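Local coordinates for protein beta-hexosaminidase (PDB 6JTJ) that probably helps recycle peptidoglycan by hydrolysing the terminal beta-1,4-linked N-acetylglucosamine from peptide-linked cell-wall fragments, at residues G70-F75 / P98-A103; K288-S293 / C319-V324. All coordinates share one frame; numbering follows the deposited sequence.

How the contacts relate
Both contacts join neighbouring parallel strands of the barrel sheet in this glycosyl hydrolase family 3 enzyme. From the N terminus, strand 47-49 comes first; contact 1 then closes the loop that leaves strand 69-74, runs through helix 82-94 and returns as strand 101-108. The chain goes on round the barrel, and contact 2 later closes the excursion from strand 290-295 through helix 307-317 to strand 321-323. The two loops follow one another without nesting or crossing. Strand 47-49 bridges them, pairing with 69-74 on one edge and 321-323 on the other, which closes the barrel. The contact centres are 13 Å apart, and the two do not touch.

Contact 1 of 2, residues G70-F75 / P98-A103; sequences GGIILF and PELIIA
Leu-74 lies against the strand edge formed by Ile-102 and Ala-103, and both its backbone and its side chain take part. Its N donates to Ala-103 O over 2.9 Å. The side chain starts at CB, 3.9 Å from that same Ala-103 O. With CG turned beside the backbone N and anti to the carbonyl carbon (chi1 -61°), the chain then leaves the oxygen and crosses Ile-102 at a slant: CG, the branch point, is 4.0 Å from Ile-102 CG2, and the methyl CD1 closes to 3.7 Å from Ile-102 CG2. Both residues also pack on helix 82-94, Leu-74 on Leu-85 and Ile-102 on Thr-89 and Ile-92. This is a beta-alpha-beta crossover of the (beta/alpha)8 barrel: strand 69-74, the helix on the outside, then strand 101-108 in parallel alongside, with the segment axes 21° apart.

Three more backbone bonds continue the ladder toward the start of the strands. Ala-103 N reaches Ile-72 O at 2.9 Å, and Ile-72 N reaches Ile-101 O at 2.8 Å, so Ile-72 uses both its N-H and its carbonyl on the one neighbour. The last rung, Ile-101 N to Gly-70 O, is stretched to 3.3 Å. Beside this rung the CD2 methyl of Leu-100 rests 3.5 Å from Gly-70 C, while its CD1 looks toward Ile-72; Leu-64 of helix 58-64 touches both side chains from the outer side. Ile-73 and Ala-103 turn to the barrel interior, where both meet Met-48 and Phe-163, and Ile-73 also touches the N-acetylglucosamine seen in the structure.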
ATOM      1  N   GLY C  70     -18.856  -4.661 -19.726  1.00 31.30           N
ATOM      2  CA  GLY C  70     -18.004  -5.286 -20.752  1.00 30.06           C
ATOM      3  C   GLY C  70     -16.997  -6.295 -20.248  1.00 28.91           C
ATOM      4  O   GLY C  70     -16.432  -7.046 -21.039  1.00 27.54           O
ATOM      5  N   GLY C  71     -16.772  -6.338 -18.934  1.00 29.06           N
ATOM      6  CA  GLY C  71     -15.817  -7.283 -18.361  1.00 29.53           C
ATOM      7  C   GLY C  71     -15.940  -7.424 -16.855  1.00 28.74           C
ATOM      8  O   GLY C  71     -16.727  -6.743 -16.217  1.00 29.17           O
ATOM      9  N   ILE C  72     -15.124  -8.306 -16.307  1.00 29.28           N
ATOM     10  CA  ILE C  72     -15.142  -8.661 -14.898  1.00 29.06           C
ATOM     11  C   ILE C  72     -13.706  -8.791 -14.394  1.00 27.95           C
ATOM     12  O   ILE C  72     -12.849  -9.360 -15.065  1.00 24.82           O
ATOM     13  CB  ILE C  72     -15.834 -10.026 -14.704  1.00 31.71           C
ATOM     14  CG1 ILE C  72     -17.338  -9.927 -15.005  1.00 34.01           C
ATOM     15  CG2 ILE C  72     -15.594 -10.593 -13.312  1.00 31.45           C
ATOM     16  CD1 ILE C  72     -18.098  -8.950 -14.129  1.00 35.56           C
ATOM     17  N   ILE C  73     -13.456  -8.279 -13.194  1.00 27.52           N
ATOM     18  CA  ILE C  73     -12.188  -8.490 -12.516  1.00 26.87           C
ATOM     19  C   ILE C  73     -12.441  -9.450 -11.367  1.00 27.44           C
ATOM     20  O   ILE C  73     -13.391  -9.270 -10.606  1.00 26.46           O
ATOM     21  CB  ILE C  73     -11.523  -7.170 -12.016  1.00 26.77           C
ATOM     22  CG1 ILE C  73     -10.255  -7.446 -11.204  1.00 27.33           C
ATOM     23  CG2 ILE C  73     -12.466  -6.362 -11.138  1.00 27.44           C
ATOM     24  CD1 ILE C  73      -9.465  -6.182 -10.913  1.00 29.15           C
ATOM     25  N   LEU C  74     -11.577 -10.452 -11.246  1.00 26.71           N
ATOM     26  CA  LEU C  74     -11.664 -11.416 -10.165  1.00 30.04           C
ATOM     27  C   LEU C  74     -10.630 -11.151  -9.077  1.00 30.53           C
ATOM     28  O   LEU C  74      -9.604 -10.501  -9.306  1.00 26.88           O
ATOM     29  CB  LEU C  74     -11.472 -12.833 -10.700  1.00 30.33           C
ATOM     30  CG  LEU C  74     -12.518 -13.291 -11.727  1.00 32.80           C
ATOM     31  CD1 LEU C  74     -12.155 -14.656 -12.275  1.00 33.23           C
ATOM     32  CD2 LEU C  74     -13.918 -13.321 -11.121  1.00 35.22           C
ATOM     33  N   PHE C  75     -10.937 -11.659  -7.887  1.00 30.54           N
ATOM     34  CA  PHE C  75     -10.116 -11.484  -6.702  1.00 31.89           C
ATOM     35  C   PHE C  75      -9.984 -12.822  -5.994  1.00 33.99           C
ATOM     36  O   PHE C  75     -10.589 -13.810  -6.408  1.00 30.93           O
ATOM     37  CB  PHE C  75     -10.758 -10.459  -5.773  1.00 32.06           C
ATOM     38  CG  PHE C  75     -10.808  -9.079  -6.351  1.00 31.68           C
ATOM     39  CD1 PHE C  75      -9.693  -8.274  -6.336  1.00 29.98           C
ATOM     40  CD2 PHE C  75     -11.970  -8.598  -6.931  1.00 32.60           C
ATOM     41  CE1 PHE C  75      -9.734  -7.008  -6.859  1.00 30.81           C
ATOM     42  CE2 PHE C  75     -12.019  -7.335  -7.470  1.00 32.33           C
ATOM     43  CZ  PHE C  75     -10.897  -6.533  -7.424  1.00 31.93           C
ATOM     44  N   PRO C  98     -20.001 -10.516 -27.761  1.00 38.13           N
ATOM     45  CA  PRO C  98     -18.673 -11.029 -27.420  1.00 36.95           C
ATOM     46  C   PRO C  98     -18.560 -11.316 -25.919  1.00 35.66           C
ATOM     47  O   PRO C  98     -19.171 -10.616 -25.099  1.00 32.38           O
ATOM     48  CB  PRO C  98     -17.744  -9.891 -27.828  1.00 37.23           C
ATOM     49  CG  PRO C  98     -18.483  -9.168 -28.898  1.00 38.37           C
ATOM     50  CD  PRO C  98     -19.922  -9.234 -28.482  1.00 37.74           C
ATOM     51  N   GLU C  99     -17.815 -12.356 -25.581  1.00 34.82           N
ATOM     52  CA  GLU C  99     -17.755 -12.826 -24.217  1.00 36.83           C
ATOM     53  C   GLU C  99     -17.119 -11.760 -23.336  1.00 36.74           C
ATOM     54  O   GLU C  99     -16.186 -11.064 -23.748  1.00 32.68           O
ATOM     55  CB  GLU C  99     -16.987 -14.137 -24.143  1.00 40.77           C
ATOM     56  CG  GLU C  99     -17.645 -15.249 -24.963  1.00 43.79           C
ATOM     57  CD  GLU C  99     -16.878 -16.558 -24.940  1.00 45.42           C
ATOM     58  OE1 GLU C  99     -15.647 -16.521 -24.806  1.00 47.15           O
ATOM     59  OE2 GLU C  99     -17.501 -17.635 -25.083  1.00 54.37           O
ATOM     60  N   LEU C 100     -17.683 -11.593 -22.145  1.00 35.33           N
ATOM     61  CA  LEU C 100     -17.145 -10.656 -21.172  1.00 34.74           C
ATOM     62  C   LEU C 100     -15.661 -10.958 -20.947  1.00 31.71           C
ATOM     63  O   LEU C 100     -15.291 -12.105 -20.759  1.00 30.36           O
ATOM     64  CB  LEU C 100     -17.910 -10.753 -19.846  1.00 34.76           C
ATOM     65  CG  LEU C 100     -19.366 -10.260 -19.839  1.00 34.62           C
ATOM     66  CD1 LEU C 100     -20.004 -10.549 -18.489  1.00 34.71           C
ATOM     67  CD2 LEU C 100     -19.481  -8.781 -20.168  1.00 33.55           C
ATOM     68  N   ILE C 101     -14.833  -9.915 -20.994  1.00 29.05           N
ATOM     69  CA  ILE C 101     -13.402 -10.031 -20.731  1.00 28.56           C
ATOM     70  C   ILE C 101     -13.183 -10.214 -19.227  1.00 27.66           C
ATOM     71  O   ILE C 101     -13.788  -9.531 -18.418  1.00 30.11           O
ATOM     72  CB  ILE C 101     -12.647  -8.776 -21.228  1.00 27.70           C
ATOM     73  CG1 ILE C 101     -12.652  -8.725 -22.757  1.00 28.45           C
ATOM     74  CG2 ILE C 101     -11.220  -8.738 -20.704  1.00 28.93           C
ATOM     75  CD1 ILE C 101     -11.854  -9.805 -23.449  1.00 28.79           C
ATOM     76  N   ILE C 102     -12.339 -11.163 -18.862  1.00 27.30           N
ATOM     77  CA  ILE C 102     -12.087 -11.482 -17.464  1.00 28.20           C
ATOM     78  C   ILE C 102     -10.620 -11.204 -17.128  1.00 26.34           C
ATOM     79  O   ILE C 102      -9.709 -11.706 -17.801  1.00 26.76           O
ATOM     80  CB  ILE C 102     -12.418 -12.965 -17.161  1.00 30.53           C
ATOM     81  CG1 ILE C 102     -13.867 -13.279 -17.577  1.00 32.71           C
ATOM     82  CG2 ILE C 102     -12.198 -13.269 -15.686  1.00 30.80           C
ATOM     83  CD1 ILE C 102     -14.282 -14.726 -17.375  1.00 35.76           C
ATOM     84  N   ALA C 103     -10.401 -10.414 -16.088  1.00 25.75           N
ATOM     85  CA  ALA C 103      -9.053 -10.050 -15.666  1.00 25.63           C
ATOM     86  C   ALA C 103      -8.800 -10.353 -14.201  1.00 24.58           C
ATOM     87  O   ALA C 103      -9.727 -10.612 -13.432  1.00 24.99           O
ATOM     88  CB  ALA C 103      -8.799  -8.578 -15.938  1.00 25.12           C
TER

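Contact 2 of 2, residues K288-S293 / C319-V324; sequences KGVIFS and CDIVLV
Val-290 meets Ile-321 at an oblique crossing of the two side chains, its CG1 lying 3.8 Å from Ile-321 CD1. The same CG1, anti to the backbone N (chi1 166°), is carried over the centre of one face of the Phe-292 ring.

At Ile-291 the polar grip begins. Its N-H points at Asp-320 OD2, 2.9 Å away, and is received on the lone pair facing away from the other carboxylate oxygen. Its carbonyl in turn accepts Asp-320 N at 2.8 Å and more weakly Ile-321 N at 3.4 Å. The aspartate thus holds both the N-H and the C=O of one residue. Its carboxylate is buried and has strong partners beyond: OD2 forms a salt bridge with Arg-282, OD1 one with Arg-349 and a hydrogen bond with Asn-343, a surrounding that would favour the charged form.

The two strands are parallel neighbours in the (beta/alpha)8 barrel, linked by way of helix 307-317, and Ile-291 faces outward onto Leu-277 and Leu-281 of helix 274-284. Phe-292 turns the other way, into the barrel, where its ring packs edge-to-face with Phe-163. Ile-321 lies alongside it, pointing the same way, with CG2 at the ring edge, 3.8 Å from Phe-292 CE1. Leu-323 brings its CD1 to 3.4 Å from Phe-292 CD1; this leucine also comes close to a bound N-acetylglucosamine.

Ser-293 ends the run just before Asp-294, the predicted nucleophile. Its N donates to Ile-321 O at 2.9 Å. The hydroxyl, swung between the backbone N and carbonyl carbon (chi1 78°), accepts the N-H of Leu-323 with OG and N 3.0 Å apart, and Cys-319 SG packs against its CA.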
ATOM      1  N   LYS C 288      -2.788   3.546 -28.223  1.00 24.39           N
ATOM      2  CA  LYS C 288      -4.104   3.229 -28.764  1.00 26.74           C
ATOM      3  C   LYS C 288      -4.898   2.197 -27.987  1.00 24.67           C
ATOM      4  O   LYS C 288      -5.989   1.824 -28.398  1.00 24.48           O
ATOM      5  CB  LYS C 288      -3.952   2.746 -30.215  1.00 30.17           C
ATOM      6  CG  LYS C 288      -3.189   3.734 -31.098  1.00 33.52           C
ATOM      7  CD  LYS C 288      -3.612   3.564 -32.533  1.00 38.91           C
ATOM      8  CE  LYS C 288      -2.771   4.393 -33.482  1.00 42.43           C
ATOM      9  NZ  LYS C 288      -2.666   5.791 -32.981  1.00 44.82           N
ATOM     10  N   GLY C 289      -4.366   1.724 -26.866  1.00 23.29           N
ATOM     11  CA  GLY C 289      -5.034   0.687 -26.108  1.00 21.74           C
ATOM     12  C   GLY C 289      -6.034   1.210 -25.101  1.00 20.56           C
ATOM     13  O   GLY C 289      -6.463   2.352 -25.154  1.00 18.80           O
ATOM     14  N   VAL C 290      -6.407   0.335 -24.172  1.00 20.90           N
ATOM     15  CA  VAL C 290      -7.369   0.667 -23.119  1.00 21.00           C
ATOM     16  C   VAL C 290      -6.732   1.540 -22.050  1.00 20.36           C
ATOM     17  O   VAL C 290      -5.624   1.264 -21.564  1.00 20.59           O
ATOM     18  CB  VAL C 290      -7.889  -0.602 -22.411  1.00 19.69           C
ATOM     19  CG1 VAL C 290      -8.622  -0.265 -21.114  1.00 19.25           C
ATOM     20  CG2 VAL C 290      -8.763  -1.392 -23.353  1.00 20.12           C
ATOM     21  N   ILE C 291      -7.438   2.599 -21.678  1.00 21.07           N
ATOM     22  CA  ILE C 291      -7.132   3.306 -20.447  1.00 20.60           C
ATOM     23  C   ILE C 291      -8.220   2.920 -19.452  1.00 21.69           C
ATOM     24  O   ILE C 291      -9.393   3.313 -19.624  1.00 22.22           O
ATOM     25  CB  ILE C 291      -7.088   4.811 -20.670  1.00 21.75           C
ATOM     26  CG1 ILE C 291      -6.003   5.160 -21.683  1.00 21.51           C
ATOM     27  CG2 ILE C 291      -6.810   5.536 -19.356  1.00 22.95           C
ATOM     28  CD1 ILE C 291      -5.999   6.617 -22.100  1.00 21.57           C
ATOM     29  N   PHE C 292      -7.857   2.141 -18.437  1.00 19.80           N
ATOM     30  CA  PHE C 292      -8.757   1.869 -17.325  1.00 20.59           C
ATOM     31  C   PHE C 292      -8.837   3.050 -16.365  1.00 23.27           C
ATOM     32  O   PHE C 292      -7.909   3.832 -16.285  1.00 23.29           O
ATOM     33  CB  PHE C 292      -8.291   0.672 -16.535  1.00 21.09           C
ATOM     34  CG  PHE C 292      -8.488  -0.626 -17.233  1.00 21.91           C
ATOM     35  CD1 PHE C 292      -9.767  -1.125 -17.458  1.00 22.24           C
ATOM     36  CD2 PHE C 292      -7.399  -1.358 -17.668  1.00 22.75           C
ATOM     37  CE1 PHE C 292      -9.951  -2.337 -18.082  1.00 22.55           C
ATOM     38  CE2 PHE C 292      -7.580  -2.569 -18.307  1.00 22.81           C
ATOM     39  CZ  PHE C 292      -8.857  -3.061 -18.513  1.00 22.43           C
ATOM     40  N   SER C 293      -9.942   3.172 -15.623  1.00 24.29           N
ATOM     41  CA  SER C 293     -10.062   4.196 -14.576  1.00 26.58           C
ATOM     42  C   SER C 293      -9.445   3.634 -13.305  1.00 30.17           C
ATOM     43  O   SER C 293      -9.110   2.467 -13.247  1.00 30.01           O
ATOM     44  CB  SER C 293     -11.534   4.514 -14.292  1.00 27.22           C
ATOM     45  OG  SER C 293     -12.126   3.519 -13.478  1.00 24.43           O
ATOM     46  N   CYS C 319     -10.653   7.930 -19.953  1.00 22.50           N
ATOM     47  CA  CYS C 319     -10.743   6.502 -19.679  1.00 22.94           C
ATOM     48  C   CYS C 319     -11.745   5.832 -20.605  1.00 23.13           C
ATOM     49  O   CYS C 319     -12.796   6.400 -20.890  1.00 23.03           O
ATOM     50  CB  CYS C 319     -11.183   6.246 -18.248  1.00 23.57           C
ATOM     51  SG  CYS C 319     -10.101   6.930 -16.984  1.00 26.79           S
ATOM     52  N   ASP C 320     -11.402   4.634 -21.083  1.00 23.55           N
ATOM     53  CA  ASP C 320     -12.289   3.820 -21.913  1.00 23.18           C
ATOM     54  C   ASP C 320     -13.242   3.028 -21.052  1.00 23.32           C
ATOM     55  O   ASP C 320     -14.420   2.870 -21.402  1.00 22.94           O
ATOM     56  CB  ASP C 320     -11.484   2.820 -22.745  1.00 24.48           C
ATOM     57  CG  ASP C 320     -10.626   3.479 -23.780  1.00 25.00           C
ATOM     58  OD1 ASP C 320     -11.177   4.099 -24.710  1.00 28.37           O
ATOM     59  OD2 ASP C 320      -9.389   3.370 -23.688  1.00 26.88           O
ATOM     60  N   ILE C 321     -12.731   2.504 -19.940  1.00 22.09           N
ATOM     61  CA  ILE C 321     -13.428   1.522 -19.148  1.00 22.43           C
ATOM     62  C   ILE C 321     -13.272   1.852 -17.662  1.00 23.88           C
ATOM     63  O   ILE C 321     -12.166   2.099 -17.203  1.00 22.20           O
ATOM     64  CB  ILE C 321     -12.850   0.127 -19.395  1.00 24.10           C
ATOM     65  CG1 ILE C 321     -13.145  -0.344 -20.822  1.00 25.84           C
ATOM     66  CG2 ILE C 321     -13.406  -0.891 -18.402  1.00 24.01           C
ATOM     67  CD1 ILE C 321     -12.215  -1.433 -21.334  1.00 25.84           C
ATOM     68  N   VAL C 322     -14.379   1.880 -16.931  1.00 25.28           N
ATOM     69  CA  VAL C 322     -14.340   2.204 -15.520  1.00 27.77           C
ATOM     70  C   VAL C 322     -14.454   0.941 -14.687  1.00 27.82           C
ATOM     71  O   VAL C 322     -15.233   0.047 -14.996  1.00 27.56           O
ATOM     72  CB  VAL C 322     -15.417   3.236 -15.094  1.00 29.64           C
ATOM     73  CG1 VAL C 322     -15.181   4.576 -15.771  1.00 29.92           C
ATOM     74  CG2 VAL C 322     -16.830   2.752 -15.382  1.00 30.80           C
ATOM     75  N   LEU C 323     -13.660   0.892 -13.634  1.00 28.00           N
ATOM     76  CA  LEU C 323     -13.649  -0.222 -12.713  1.00 30.77           C
ATOM     77  C   LEU C 323     -14.493   0.116 -11.500  1.00 32.42           C
ATOM     78  O   LEU C 323     -14.321   1.178 -10.917  1.00 32.40           O
ATOM     79  CB  LEU C 323     -12.233  -0.508 -12.225  1.00 33.88           C
ATOM     80  CG  LEU C 323     -11.488  -1.620 -12.934  1.00 35.12           C
ATOM     81  CD1 LEU C 323     -11.273  -1.233 -14.390  1.00 35.46           C
ATOM     82  CD2 LEU C 323     -10.158  -1.910 -12.235  1.00 37.45           C
ATOM     83  N   VAL C 324     -15.398  -0.785 -11.133  1.00 32.02           N
ATOM     84  CA  VAL C 324     -16.246  -0.608  -9.958  1.00 33.29           C
ATOM     85  C   VAL C 324     -16.233  -1.907  -9.194  1.00 34.14           C
ATOM     86  O   VAL C 324     -16.941  -2.832  -9.547  1.00 34.74           O
ATOM     87  CB  VAL C 324     -17.688  -0.233 -10.351  1.00 36.01           C
ATOM     88  CG1 VAL C 324     -18.495   0.165  -9.121  1.00 38.79           C
ATOM     89  CG2 VAL C 324     -17.693   0.915 -11.355  1.00 33.88           C
TER